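Local coordinates for uncharacterized protein (Bacillus cereus, PDB 5F2H), which is of unknown function but belongs to the alpha/beta hydrolase superfamily and may act as a hydrolase, at residues Gly42-Ile47 and Ile73-Trp78; Phe50-Ala55 and Asn81-Ser86; Gly210-Leu215 and Asp239-Leu244; Gly255-Gly260 and Gln272-Leu277. All coordinates share one frame; numbering follows the deposited sequence.

Contacts 1 and 2 lie in the helical N-terminal part, contacts 3 and 4 in the alpha/beta-hydrolase part. From the N terminus, 42-47, at the start of helix 44-58, and then 50-55, further along it, meet 73-78 and 81-86 in that same order, so contacts 1 and 2 cross; contact 1 closes a loop that takes in most of helix 61-74, contact 2 one that takes in all of it. Their centres are 13 Å apart. Nothing nests. Contact 3 opens only much later, tying helix 209-219 to the loop after strand 227-231, and closes before contact 4 joins strand 254-260 to helix 267-279. Contacts 3 and 4 touch through L215 and F273.

Contact 1. Residues Gly42-Ile47 and Ile73-Trp78; sequences GNEAQI and IEKGFW
The ring of F77 lies against A45 and E44 in the first turn of helix 44-58, within an all-helical N-terminal domain whose family is grouped with the TPR-like repeats. A45 CB sits over one face, 3.9 Å from the ring centroid and only 16° off the normal, a CH-pi contact. Alanine suits the place because its side chain is a single methyl, which lets the ring come close to the helix backbone, F77 CE2 lying 3.8 Å from A45 N. The opposite face is covered from within its own segment, where K75 O stands above the centre of the ring. At the edge, near the ring plane, E44 OE1 approaches F77 CZ at 3.7 Å. The same oxygen meets K75 CD at 3.4 Å and, a little farther off, K75 CE, the two chains crossing at about a right angle; with K75 NZ 5.0 Å from E44 OE1, any attraction between the opposite charges would probably be weak, and no salt bridge forms. G76 is the first residue to leave helical phi/psi after helix 61-74, and its positive phi favours glycine. S171 of the second subunit packs on both A45 and F77. N43 is the N-cap of helix 44-58: its OD1 accepts from Q46 N at 3.2 Å, the donor lying well above the carbonyl plane.

Contact 2. Residues Phe50-Ala55 and Asn81-Ser86; sequences FKYALA and NEYLIS
In the helical N-terminal domain, helices 44-58 and 81-86 meet through Y52 and A53 on one side and Y83 and L84 on the other. The axes of 50-55 and 81-86 run 22° apart and approach to 13.3 Å, too far for small residues alone, so two long tyrosines reach across from opposite sides. Y52 leaves its helix with CG between the backbone N and the carbonyl carbon (chi1 68°), which swings the ring toward helix 81-86; its hydroxyl arrives at the edge of the Y83 ring, OH to CE2 4.1 Å. The two side chains pass each other at a slant, without stacking. Y52 OH also comes to 4.3 Å from L84 CD2, a branched apolar tip near the end of the tyrosine; leucine suits this buried position, where it also touches M68 of helix 61-74. V67 of that helix touches Y52. Y83 goes the other way, from helix 81-86 to helix 44-58, where a weak hydrogen bond to N49 OD1 gives its hydroxyl a polar partner. A bound Tris molecule, probably from the crystallisation liquor, lies about 4 Å from the Y83 side chain. Alanine suits the receiving position because its side chain is a single methyl: Y83 OH ends 4.0 Å from A53 CB.

Contact 3. Residues Gly210-Leu215 and Asp239-Leu244; sequences GARVAL and DEWNEL
Where L215 and W241 face each other, the backbones stay well apart, 10.1 Å between their CA atoms: one belongs to a regular helix, the other to a type I beta turn from D239 to N242, closed by the bond from N242 N to D239 O. The gap is spanned by W241, whose long, flat and largely apolar indole points at the helix with its six-membered ring leading. Contact is made at the edge of that ring, near its plane, and on two neighbouring carbons. R212 CG lies 3.8 Å from W241 CH2, and R212 CD follows at 4.1 Å from the same atom; L215 CD2 is 4.1 Å from W241 CZ3. R212 and L215 come three residues apart on helix 209-219, so both can address one ring. This helix follows strand 202-207 in the alpha/beta-hydrolase fold, and G210 at its start fits the GxSxG pattern of a nucleophile elbow, which would make it the helix behind the presumed nucleophile. With CG anti to the backbone N (chi1 -171°), R212 runs out along the ring edge and crosses the tryptophan at about a right angle before bending at chi3. Arginine suits the place because its methylenes pack against the edge of the indole while the guanidinium, its plane turned 33° from the ring, carries on to a long, weak ion pair with E237. L215 also leans on F230 of the neighbouring strand 227-231, and at the last position of the turn N242 OD1 accepts a hydrogen bond from K280 NZ.

Contact 4. Residues Gly255-Gly260 and Gln272-Leu277; sequences GYVVCG and QFVQVL
V257, on strand 254-260, sends its CB toward F273 and V274 of helix 267-279, the helix of a beta-alpha-beta unit that returns to the parallel sheet at strand 284-289. From CB the side chain forks, and each methyl finds a different partner. CG1, anti to the backbone N (chi1 177°), faces V274 CG2 at 4.5 Å, valine against valine. CG2, placed beside the backbone N instead, reaches F273 CE2 at 4.1 Å and meets the phenyl at its edge, near the ring plane, rather than over a face. A beta-branched residue suits this position because it is at home in a strand and spreads two methyls over adjacent residues of the helix. One face of the F273 ring is backed from its own helix, one turn on, by L277 CG, 4.1 Å above the plane and offset toward the rim. Elsewhere V257 touches T270 of the same helix, while F273 packs on L235 and I238 and V274 on F286 of strand 284-289. Across these two segments the contact is made by apolar carbon alone, so what it contributes probably comes from dispersion and burial, with fit of shape in place of directional bonds.

Contact 1. Residues Gly42-Ile47 and Ile73-Trp78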
loop_
_atom_site.group_PDB
_atom_site.type_symbol
_atom_site.label_atom_id
_atom_site.label_comp_id
_atom_site.label_asym_id
_atom_site.label_seq_id
_atom_site.Cartn_x
_atom_site.Cartn_y
_atom_site.Cartn_z
ATOM N N GLY B 42 26.229 -14.428 12.822
ATOM C CA GLY B 42 25.139 -15.096 13.538
ATOM C C GLY B 42 25.138 -15.031 15.054
ATOM O O GLY B 42 24.405 -14.235 15.645
ATOM N N ASN B 43 25.853 -15.963 15.679
ATOM C CA ASN B 43 25.996 -16.033 17.134
ATOM C C ASN B 43 27.288 -16.792 17.309
ATOM O O ASN B 43 27.334 -17.998 17.123
ATOM C CB ASN B 43 24.824 -16.740 17.829
ATOM C CG ASN B 43 24.961 -16.748 19.354
ATOM O OD1 ASN B 43 26.063 -16.813 19.903
ATOM N ND2 ASN B 43 23.834 -16.725 20.039
ATOM N N GLU B 44 28.345 -16.065 17.629
ATOM C CA GLU B 44 29.639 -16.682 17.793
ATOM C C GLU B 44 29.678 -17.652 18.948
ATOM O O GLU B 44 30.285 -18.711 18.853
ATOM C CB GLU B 44 30.726 -15.630 17.978
ATOM C CG GLU B 44 30.953 -14.732 16.784
ATOM C CD GLU B 44 32.150 -13.840 17.019
ATOM O OE1 GLU B 44 32.538 -13.699 18.194
ATOM O OE2 GLU B 44 32.711 -13.281 16.047
ATOM N N ALA B 45 29.065 -17.258 20.056
ATOM C CA ALA B 45 29.030 -18.091 21.247
ATOM C C ALA B 45 28.626 -19.497 20.857
ATOM O O ALA B 45 29.301 -20.451 21.190
ATOM C CB ALA B 45 28.063 -17.511 22.261
ATOM N N GLN B 46 27.551 -19.605 20.094
ATOM C CA GLN B 46 27.056 -20.880 19.621
ATOM C C GLN B 46 28.059 -21.563 18.712
ATOM O O GLN B 46 28.194 -22.786 18.739
ATOM C CB GLN B 46 25.759 -20.647 18.858
ATOM C CG GLN B 46 25.040 -21.904 18.362
ATOM C CD GLN B 46 24.600 -22.851 19.477
ATOM O OE1 GLN B 46 25.404 -23.256 20.314
ATOM N NE2 GLN B 46 23.347 -23.303 19.407
ATOM N N ILE B 47 28.752 -20.775 17.882
ATOM C CA ILE B 47 29.774 -21.320 16.983
ATOM C C ILE B 47 30.948 -21.860 17.800
ATOM O O ILE B 47 31.468 -22.943 17.502
ATOM C CB ILE B 47 30.238 -20.289 15.954
ATOM C CG1 ILE B 47 29.073 -19.938 15.031
ATOM C CG2 ILE B 47 31.364 -20.844 15.096
ATOM C CD1 ILE B 47 29.387 -18.822 14.064
ATOM N N ILE B 73 37.169 -16.434 27.944
ATOM C CA ILE B 73 38.101 -15.441 28.438
ATOM C C ILE B 73 38.141 -14.213 27.541
ATOM O O ILE B 73 37.630 -13.151 27.897
ATOM C CB ILE B 73 39.534 -16.010 28.557
ATOM C CG1 ILE B 73 39.550 -17.248 29.454
ATOM C CG2 ILE B 73 40.497 -14.948 29.071
ATOM C CD1 ILE B 73 39.041 -16.992 30.858
ATOM N N GLU B 74 38.687 -14.398 26.349
ATOM C CA GLU B 74 38.859 -13.319 25.394
ATOM C C GLU B 74 37.572 -12.656 24.917
ATOM O O GLU B 74 37.473 -11.430 24.914
ATOM C CB GLU B 74 39.694 -13.815 24.205
ATOM C CG GLU B 74 41.070 -14.379 24.591
ATOM C CD GLU B 74 41.999 -13.361 25.267
ATOM O OE1 GLU B 74 41.737 -12.140 25.195
ATOM O OE2 GLU B 74 43.016 -13.779 25.859
ATOM N N LYS B 75 36.580 -13.441 24.521
ATOM C CA LYS B 75 35.332 -12.845 24.052
ATOM C C LYS B 75 34.261 -12.634 25.108
ATOM O O LYS B 75 33.263 -11.985 24.850
ATOM C CB LYS B 75 34.814 -13.585 22.830
ATOM C CG LYS B 75 35.721 -13.328 21.641
ATOM C CD LYS B 75 35.202 -13.965 20.369
ATOM C CE LYS B 75 35.996 -13.478 19.163
ATOM N NZ LYS B 75 37.456 -13.747 19.275
ATOM N N GLY B 76 34.505 -13.138 26.313
ATOM C CA GLY B 76 33.570 -12.982 27.425
ATOM C C GLY B 76 32.187 -13.619 27.335
ATOM O O GLY B 76 31.250 -13.097 27.931
ATOM N N PHE B 77 32.025 -14.726 26.605
ATOM C CA PHE B 77 30.714 -15.358 26.528
ATOM C C PHE B 77 30.555 -16.326 27.692
ATOM O O PHE B 77 31.511 -16.582 28.427
ATOM C CB PHE B 77 30.532 -16.169 25.251
ATOM C CG PHE B 77 30.738 -15.394 23.987
ATOM C CD1 PHE B 77 29.910 -14.329 23.671
ATOM C CD2 PHE B 77 31.615 -15.862 23.025
ATOM C CE1 PHE B 77 30.036 -13.667 22.469
ATOM C CE2 PHE B 77 31.755 -15.205 21.827
ATOM C CZ PHE B 77 30.967 -14.104 21.546
ATOM N N TRP B 78 29.355 -16.880 27.854
ATOM C CA TRP B 78 29.100 -17.858 28.928
ATOM C C TRP B 78 28.099 -18.906 28.445
ATOM O O TRP B 78 27.327 -18.639 27.532
ATOM C CB TRP B 78 28.550 -17.180 30.196
ATOM C CG TRP B 78 27.202 -16.613 30.012
ATOM C CD1 TRP B 78 26.880 -15.342 29.665
ATOM C CD2 TRP B 78 25.970 -17.323 30.125
ATOM N NE1 TRP B 78 25.517 -15.201 29.583
ATOM C CE2 TRP B 78 24.938 -16.414 29.846
ATOM C CE3 TRP B 78 25.640 -18.649 30.426
ATOM C CZ2 TRP B 78 23.600 -16.793 29.844
ATOM C CZ3 TRP B 78 24.322 -19.017 30.422
ATOM C CH2 TRP B 78 23.315 -18.090 30.146
#

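Contact 2. Residues Phe50-Ala55 and Asn81-Ser86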
loop_
_atom_site.group_PDB
_atom_site.type_symbol
_atom_site.label_atom_id
_atom_site.label_comp_id
_atom_site.label_asym_id
_atom_site.label_seq_id
_atom_site.Cartn_x
_atom_site.Cartn_y
_atom_site.Cartn_z
ATOM N N PHE B 50 30.049 -25.165 19.556
ATOM C CA PHE B 50 30.221 -26.272 18.602
ATOM C C PHE B 50 31.683 -26.656 18.405
ATOM O O PHE B 50 32.034 -27.842 18.476
ATOM C CB PHE B 50 29.558 -25.985 17.264
ATOM C CG PHE B 50 28.081 -26.301 17.228
ATOM C CD1 PHE B 50 27.152 -25.525 17.905
ATOM C CD2 PHE B 50 27.615 -27.329 16.427
ATOM C CE1 PHE B 50 25.796 -25.828 17.858
ATOM C CE2 PHE B 50 26.262 -27.618 16.361
ATOM C CZ PHE B 50 25.351 -26.872 17.086
ATOM N N LYS B 51 32.545 -25.663 18.233
ATOM C CA LYS B 51 33.963 -25.959 18.028
ATOM C C LYS B 51 34.640 -26.725 19.160
ATOM O O LYS B 51 35.175 -27.810 18.932
ATOM C CB LYS B 51 34.769 -24.703 17.679
ATOM C CG LYS B 51 34.431 -24.115 16.324
ATOM C CD LYS B 51 35.271 -22.895 16.008
ATOM C CE LYS B 51 34.909 -22.354 14.626
ATOM N NZ LYS B 51 35.767 -21.223 14.174
ATOM N N TYR B 52 34.609 -26.193 20.374
ATOM C CA TYR B 52 35.283 -26.892 21.458
ATOM C C TYR B 52 34.591 -28.197 21.869
ATOM O O TYR B 52 35.248 -29.127 22.326
ATOM C CB TYR B 52 35.551 -25.991 22.667
ATOM C CG TYR B 52 34.351 -25.525 23.455
ATOM C CD1 TYR B 52 33.731 -26.369 24.369
ATOM C CD2 TYR B 52 33.915 -24.209 23.384
ATOM C CE1 TYR B 52 32.652 -25.935 25.130
ATOM C CE2 TYR B 52 32.858 -23.761 24.158
ATOM C CZ TYR B 52 32.227 -24.632 25.021
ATOM O OH TYR B 52 31.153 -24.219 25.767
ATOM N N ALA B 53 33.280 -28.271 21.715
ATOM C CA ALA B 53 32.562 -29.498 22.059
ATOM C C ALA B 53 33.026 -30.601 21.106
ATOM O O ALA B 53 33.347 -31.720 21.532
ATOM C CB ALA B 53 31.067 -29.285 21.951
ATOM N N LEU B 54 33.119 -30.276 19.815
ATOM C CA LEU B 54 33.574 -31.275 18.837
ATOM C C LEU B 54 35.035 -31.647 19.064
ATOM O O LEU B 54 35.413 -32.830 18.986
ATOM C CB LEU B 54 33.311 -30.805 17.426
ATOM C CG LEU B 54 31.811 -30.649 17.117
ATOM C CD1 LEU B 54 31.562 -30.066 15.733
ATOM C CD2 LEU B 54 31.081 -31.987 17.251
ATOM N N ALA B 55 35.831 -30.653 19.452
ATOM C CA ALA B 55 37.241 -30.878 19.717
ATOM C C ALA B 55 37.379 -31.866 20.841
ATOM O O ALA B 55 38.030 -32.903 20.693
ATOM C CB ALA B 55 37.938 -29.582 20.079
ATOM N N ASN B 81 25.358 -23.769 33.235
ATOM C CA ASN B 81 26.143 -24.477 34.214
ATOM C C ASN B 81 25.917 -25.949 34.078
ATOM O O ASN B 81 26.875 -26.718 34.007
ATOM C CB ASN B 81 25.742 -24.076 35.622
ATOM C CG ASN B 81 26.502 -24.848 36.688
ATOM O OD1 ASN B 81 27.661 -25.213 36.515
ATOM N ND2 ASN B 81 25.868 -25.043 37.821
ATOM N N GLU B 82 24.641 -26.342 34.051
ATOM C CA GLU B 82 24.280 -27.755 33.952
ATOM C C GLU B 82 24.910 -28.354 32.702
ATOM O O GLU B 82 25.536 -29.403 32.756
ATOM C CB GLU B 82 22.768 -27.949 34.014
ATOM C CG GLU B 82 22.372 -29.409 34.200
ATOM C CD GLU B 82 20.913 -29.614 34.604
ATOM O OE1 GLU B 82 20.212 -28.625 34.954
ATOM O OE2 GLU B 82 20.492 -30.795 34.655
ATOM N N TYR B 83 24.764 -27.680 31.578
ATOM C CA TYR B 83 25.395 -28.162 30.380
ATOM C C TYR B 83 26.893 -28.365 30.612
ATOM O O TYR B 83 27.423 -29.466 30.425
ATOM C CB TYR B 83 25.192 -27.179 29.244
ATOM C CG TYR B 83 26.126 -27.423 28.092
ATOM C CD1 TYR B 83 25.902 -28.459 27.195
ATOM C CD2 TYR B 83 27.233 -26.590 27.887
ATOM C CE1 TYR B 83 26.760 -28.664 26.133
ATOM C CE2 TYR B 83 28.096 -26.792 26.831
ATOM C CZ TYR B 83 27.855 -27.821 25.955
ATOM O OH TYR B 83 28.707 -28.014 24.890
ATOM N N LEU B 84 27.566 -27.303 31.031
ATOM C CA LEU B 84 28.992 -27.376 31.287
ATOM C C LEU B 84 29.425 -28.552 32.110
ATOM O O LEU B 84 30.283 -29.331 31.669
ATOM C CB LEU B 84 29.504 -26.093 31.927
ATOM C CG LEU B 84 29.598 -24.909 30.973
ATOM C CD1 LEU B 84 29.905 -23.634 31.732
ATOM C CD2 LEU B 84 30.641 -25.174 29.884
ATOM N N ILE B 85 28.827 -28.714 33.291
ATOM C CA ILE B 85 29.215 -29.828 34.159
ATOM C C ILE B 85 28.525 -31.167 33.862
ATOM O O ILE B 85 28.734 -32.125 34.588
ATOM C CB ILE B 85 29.065 -29.489 35.660
ATOM C CG1 ILE B 85 27.593 -29.488 36.106
ATOM C CG2 ILE B 85 29.787 -28.182 35.981
ATOM C CD1 ILE B 85 27.417 -29.272 37.588
ATOM N N SER B 86 27.742 -31.253 32.788
ATOM C CA SER B 86 27.072 -32.510 32.454
ATOM C C SER B 86 27.185 -32.970 31.010
ATOM O O SER B 86 26.856 -34.119 30.734
ATOM C CB SER B 86 25.597 -32.419 32.796
ATOM O OG SER B 86 25.453 -32.110 34.155
#

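Contact 3. Residues Gly210-Leu215 and Asp239-Leu244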
loop_
_atom_site.group_PDB
_atom_site.type_symbol
_atom_site.label_atom_id
_atom_site.label_comp_id
_atom_site.label_asym_id
_atom_site.label_seq_id
_atom_site.Cartn_x
_atom_site.Cartn_y
_atom_site.Cartn_z
ATOM N N GLY B 210 -9.716 19.459 -19.292
ATOM C CA GLY B 210 -8.924 19.031 -18.166
ATOM C C GLY B 210 -7.919 18.055 -18.687
ATOM O O GLY B 210 -6.735 18.163 -18.423
ATOM N N ALA B 211 -8.401 17.111 -19.475
ATOM C CA ALA B 211 -7.521 16.104 -20.037
ATOM C C ALA B 211 -6.461 16.766 -20.946
ATOM O O ALA B 211 -5.342 16.270 -21.021
ATOM C CB ALA B 211 -8.324 15.037 -20.773
ATOM N N ARG B 212 -6.799 17.899 -21.575
ATOM C CA ARG B 212 -5.870 18.608 -22.459
ATOM C C ARG B 212 -4.616 19.053 -21.721
ATOM O O ARG B 212 -3.498 18.687 -22.122
ATOM C CB ARG B 212 -6.511 19.831 -23.143
ATOM C CG ARG B 212 -5.560 20.388 -24.214
ATOM C CD ARG B 212 -5.964 21.438 -25.268
ATOM N NE ARG B 212 -6.342 22.764 -24.825
ATOM C CZ ARG B 212 -6.309 23.855 -25.602
ATOM N NH1 ARG B 212 -5.743 23.853 -26.820
ATOM N NH2 ARG B 212 -6.698 25.016 -25.090
ATOM N N VAL B 213 -4.805 19.810 -20.635
ATOM C CA VAL B 213 -3.675 20.298 -19.841
ATOM C C VAL B 213 -2.889 19.112 -19.298
ATOM O O VAL B 213 -1.651 19.132 -19.227
ATOM C CB VAL B 213 -4.130 21.178 -18.682
ATOM C CG1 VAL B 213 -2.951 21.606 -17.839
ATOM C CG2 VAL B 213 -4.858 22.404 -19.185
ATOM N N ALA B 214 -3.614 18.066 -18.907
ATOM C CA ALA B 214 -2.970 16.877 -18.381
ATOM C C ALA B 214 -1.993 16.329 -19.420
ATOM O O ALA B 214 -0.854 16.006 -19.097
ATOM C CB ALA B 214 -3.997 15.815 -18.055
ATOM N N LEU B 215 -2.438 16.223 -20.669
ATOM C CA LEU B 215 -1.589 15.689 -21.707
ATOM C C LEU B 215 -0.447 16.674 -22.062
ATOM O O LEU B 215 0.683 16.259 -22.288
ATOM C CB LEU B 215 -2.407 15.339 -22.953
ATOM C CG LEU B 215 -1.627 14.617 -24.071
ATOM C CD1 LEU B 215 -1.136 13.267 -23.577
ATOM C CD2 LEU B 215 -2.470 14.413 -25.315
ATOM N N ASP B 239 -2.525 17.317 -34.124
ATOM C CA ASP B 239 -1.520 17.210 -35.184
ATOM C C ASP B 239 -0.265 17.996 -34.811
ATOM O O ASP B 239 0.851 17.499 -34.982
ATOM C CB ASP B 239 -2.050 17.662 -36.550
ATOM C CG ASP B 239 -3.084 16.709 -37.129
ATOM O OD1 ASP B 239 -3.390 15.672 -36.489
ATOM O OD2 ASP B 239 -3.574 16.989 -38.245
ATOM N N GLU B 240 -0.452 19.180 -34.228
ATOM C CA GLU B 240 0.672 20.026 -33.819
ATOM C C GLU B 240 1.569 19.372 -32.768
ATOM O O GLU B 240 2.738 19.730 -32.646
ATOM C CB GLU B 240 0.159 21.356 -33.279
ATOM C CG GLU B 240 -0.632 22.129 -34.327
ATOM C CD GLU B 240 -1.402 23.315 -33.777
ATOM O OE1 GLU B 240 -1.180 23.699 -32.604
ATOM O OE2 GLU B 240 -2.233 23.867 -34.537
ATOM N N TRP B 241 1.027 18.423 -32.006
ATOM C CA TRP B 241 1.815 17.749 -30.976
ATOM C C TRP B 241 2.416 16.417 -31.413
ATOM O O TRP B 241 2.863 15.640 -30.570
ATOM C CB TRP B 241 1.038 17.544 -29.667
ATOM C CG TRP B 241 0.520 18.814 -29.022
ATOM C CD1 TRP B 241 1.106 20.054 -29.062
ATOM C CD2 TRP B 241 -0.449 18.885 -27.969
ATOM N NE1 TRP B 241 0.426 20.932 -28.255
ATOM C CE2 TRP B 241 -0.518 20.236 -27.551
ATOM C CE3 TRP B 241 -1.325 17.952 -27.390
ATOM C CZ2 TRP B 241 -1.435 20.676 -26.587
ATOM C CZ3 TRP B 241 -2.229 18.391 -26.432
ATOM C CH2 TRP B 241 -2.278 19.741 -26.043
ATOM N N ASN B 242 2.477 16.179 -32.722
ATOM C CA ASN B 242 3.041 14.940 -33.252
ATOM C C ASN B 242 4.452 14.639 -32.721
ATOM O O ASN B 242 4.732 13.497 -32.347
ATOM C CB ASN B 242 3.052 14.961 -34.793
ATOM C CG ASN B 242 3.565 13.660 -35.400
ATOM O OD1 ASN B 242 3.260 12.567 -34.907
ATOM N ND2 ASN B 242 4.261 13.765 -36.529
ATOM N N GLU B 243 5.332 15.648 -32.669
ATOM C CA GLU B 243 6.711 15.419 -32.197
ATOM C C GLU B 243 6.717 15.082 -30.705
ATOM O O GLU B 243 7.325 14.101 -30.276
ATOM C CB GLU B 243 7.669 16.611 -32.478
ATOM C CG GLU B 243 7.626 17.854 -31.556
ATOM C CD GLU B 243 6.341 18.659 -31.589
ATOM O OE1 GLU B 243 5.380 18.255 -32.278
ATOM O OE2 GLU B 243 6.306 19.711 -30.908
ATOM N N LEU B 244 6.024 15.899 -29.922
ATOM C CA LEU B 244 5.948 15.701 -28.485
ATOM C C LEU B 244 5.344 14.376 -28.036
ATOM O O LEU B 244 5.687 13.876 -26.964
ATOM C CB LEU B 244 5.212 16.876 -27.860
ATOM C CG LEU B 244 6.056 18.136 -27.799
ATOM C CD1 LEU B 244 5.241 19.375 -27.503
ATOM C CD2 LEU B 244 7.166 17.982 -26.770
#

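Contact 4. Residues Gly255-Gly260 and Gln272-Leu277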
loop_
_atom_site.group_PDB
_atom_site.type_symbol
_atom_site.label_atom_id
_atom_site.label_comp_id
_atom_site.label_asym_id
_atom_site.label_seq_id
_atom_site.Cartn_x
_atom_site.Cartn_y
_atom_site.Cartn_z
ATOM N N GLY B 255 -2.130 4.148 -21.575
ATOM C CA GLY B 255 -3.253 5.073 -21.674
ATOM C C GLY B 255 -4.598 4.383 -21.774
ATOM O O GLY B 255 -4.744 3.360 -22.447
ATOM N N TYR B 256 -5.581 4.924 -21.063
ATOM C CA TYR B 256 -6.913 4.367 -21.078
ATOM C C TYR B 256 -7.749 5.570 -21.442
ATOM O O TYR B 256 -7.769 6.553 -20.711
ATOM C CB TYR B 256 -7.291 3.823 -19.704
ATOM C CG TYR B 256 -8.520 2.922 -19.702
ATOM C CD1 TYR B 256 -9.806 3.452 -19.721
ATOM C CD2 TYR B 256 -8.385 1.538 -19.629
ATOM C CE1 TYR B 256 -10.920 2.627 -19.697
ATOM C CE2 TYR B 256 -9.489 0.710 -19.597
ATOM C CZ TYR B 256 -10.752 1.260 -19.630
ATOM O OH TYR B 256 -11.844 0.428 -19.616
ATOM N N VAL B 257 -8.349 5.531 -22.623
ATOM C CA VAL B 257 -9.173 6.631 -23.112
ATOM C C VAL B 257 -10.602 6.146 -23.310
ATOM O O VAL B 257 -10.831 5.038 -23.808
ATOM C CB VAL B 257 -8.627 7.173 -24.439
ATOM C CG1 VAL B 257 -9.530 8.271 -24.973
ATOM C CG2 VAL B 257 -7.204 7.669 -24.243
ATOM N N VAL B 258 -11.555 6.988 -22.928
ATOM C CA VAL B 258 -12.938 6.653 -23.045
ATOM C C VAL B 258 -13.657 7.825 -23.643
ATOM O O VAL B 258 -13.355 8.956 -23.308
ATOM C CB VAL B 258 -13.544 6.401 -21.631
ATOM C CG1 VAL B 258 -15.042 6.094 -21.724
ATOM C CG2 VAL B 258 -12.820 5.268 -20.902
ATOM N N CYS B 259 -14.620 7.559 -24.506
ATOM C CA CYS B 259 -15.416 8.620 -25.099
ATOM C C CYS B 259 -16.700 8.035 -25.641
ATOM O O CYS B 259 -16.737 6.879 -26.088
ATOM C CB CYS B 259 -14.689 9.343 -26.204
ATOM S SG CYS B 259 -15.679 10.683 -26.903
ATOM N N GLY B 260 -17.757 8.834 -25.575
ATOM C CA GLY B 260 -19.068 8.422 -26.047
ATOM C C GLY B 260 -19.277 8.778 -27.509
ATOM O O GLY B 260 -18.939 9.884 -27.947
ATOM N N GLN B 272 -8.771 10.862 -33.258
ATOM C CA GLN B 272 -7.528 11.254 -33.948
ATOM C C GLN B 272 -6.357 10.969 -33.028
ATOM O O GLN B 272 -5.304 10.520 -33.464
ATOM C CB GLN B 272 -7.492 12.746 -34.252
ATOM C CG GLN B 272 -8.607 13.249 -35.144
ATOM C CD GLN B 272 -8.555 14.751 -35.312
ATOM O OE1 GLN B 272 -7.563 15.387 -34.956
ATOM N NE2 GLN B 272 -9.627 15.331 -35.850
ATOM N N PHE B 273 -6.547 11.270 -31.749
ATOM C CA PHE B 273 -5.523 11.046 -30.756
ATOM C C PHE B 273 -5.204 9.565 -30.653
ATOM O O PHE B 273 -4.044 9.165 -30.729
ATOM C CB PHE B 273 -5.965 11.645 -29.432
ATOM C CG PHE B 273 -5.052 11.336 -28.279
ATOM C CD1 PHE B 273 -3.783 11.882 -28.219
ATOM C CD2 PHE B 273 -5.513 10.618 -27.186
ATOM C CE1 PHE B 273 -2.948 11.630 -27.147
ATOM C CE2 PHE B 273 -4.690 10.374 -26.106
ATOM C CZ PHE B 273 -3.405 10.887 -26.085
ATOM N N VAL B 274 -6.237 8.747 -30.532
ATOM C CA VAL B 274 -6.057 7.297 -30.442
ATOM C C VAL B 274 -5.314 6.767 -31.670
ATOM O O VAL B 274 -4.561 5.797 -31.580
ATOM C CB VAL B 274 -7.414 6.568 -30.297
ATOM C CG1 VAL B 274 -7.232 5.062 -30.405
ATOM C CG2 VAL B 274 -8.072 6.934 -28.967
ATOM N N GLN B 275 -5.555 7.387 -32.823
ATOM C CA GLN B 275 -4.898 6.994 -34.070
ATOM C C GLN B 275 -3.378 7.171 -33.954
ATOM O O GLN B 275 -2.615 6.276 -34.309
ATOM C CB GLN B 275 -5.445 7.828 -35.231
ATOM C CG GLN B 275 -4.811 7.559 -36.580
ATOM C CD GLN B 275 -4.968 6.126 -37.061
ATOM O OE1 GLN B 275 -5.582 5.285 -36.404
ATOM N NE2 GLN B 275 -4.403 5.847 -38.233
ATOM N N VAL B 276 -2.954 8.312 -33.415
ATOM C CA VAL B 276 -1.539 8.575 -33.234
ATOM C C VAL B 276 -0.953 7.575 -32.225
ATOM O O VAL B 276 0.145 7.064 -32.429
ATOM C CB VAL B 276 -1.271 10.008 -32.749
ATOM C CG1 VAL B 276 0.213 10.198 -32.504
ATOM C CG2 VAL B 276 -1.794 11.030 -33.747
ATOM N N LEU B 277 -1.676 7.296 -31.137
ATOM C CA LEU B 277 -1.187 6.346 -30.134
ATOM C C LEU B 277 -0.906 4.993 -30.775
ATOM O O LEU B 277 -0.016 4.279 -30.325
ATOM C CB LEU B 277 -2.178 6.151 -28.970
ATOM C CG LEU B 277 -2.561 7.317 -28.056
ATOM C CD1 LEU B 277 -3.468 6.791 -26.954
ATOM C CD2 LEU B 277 -1.360 7.985 -27.417
#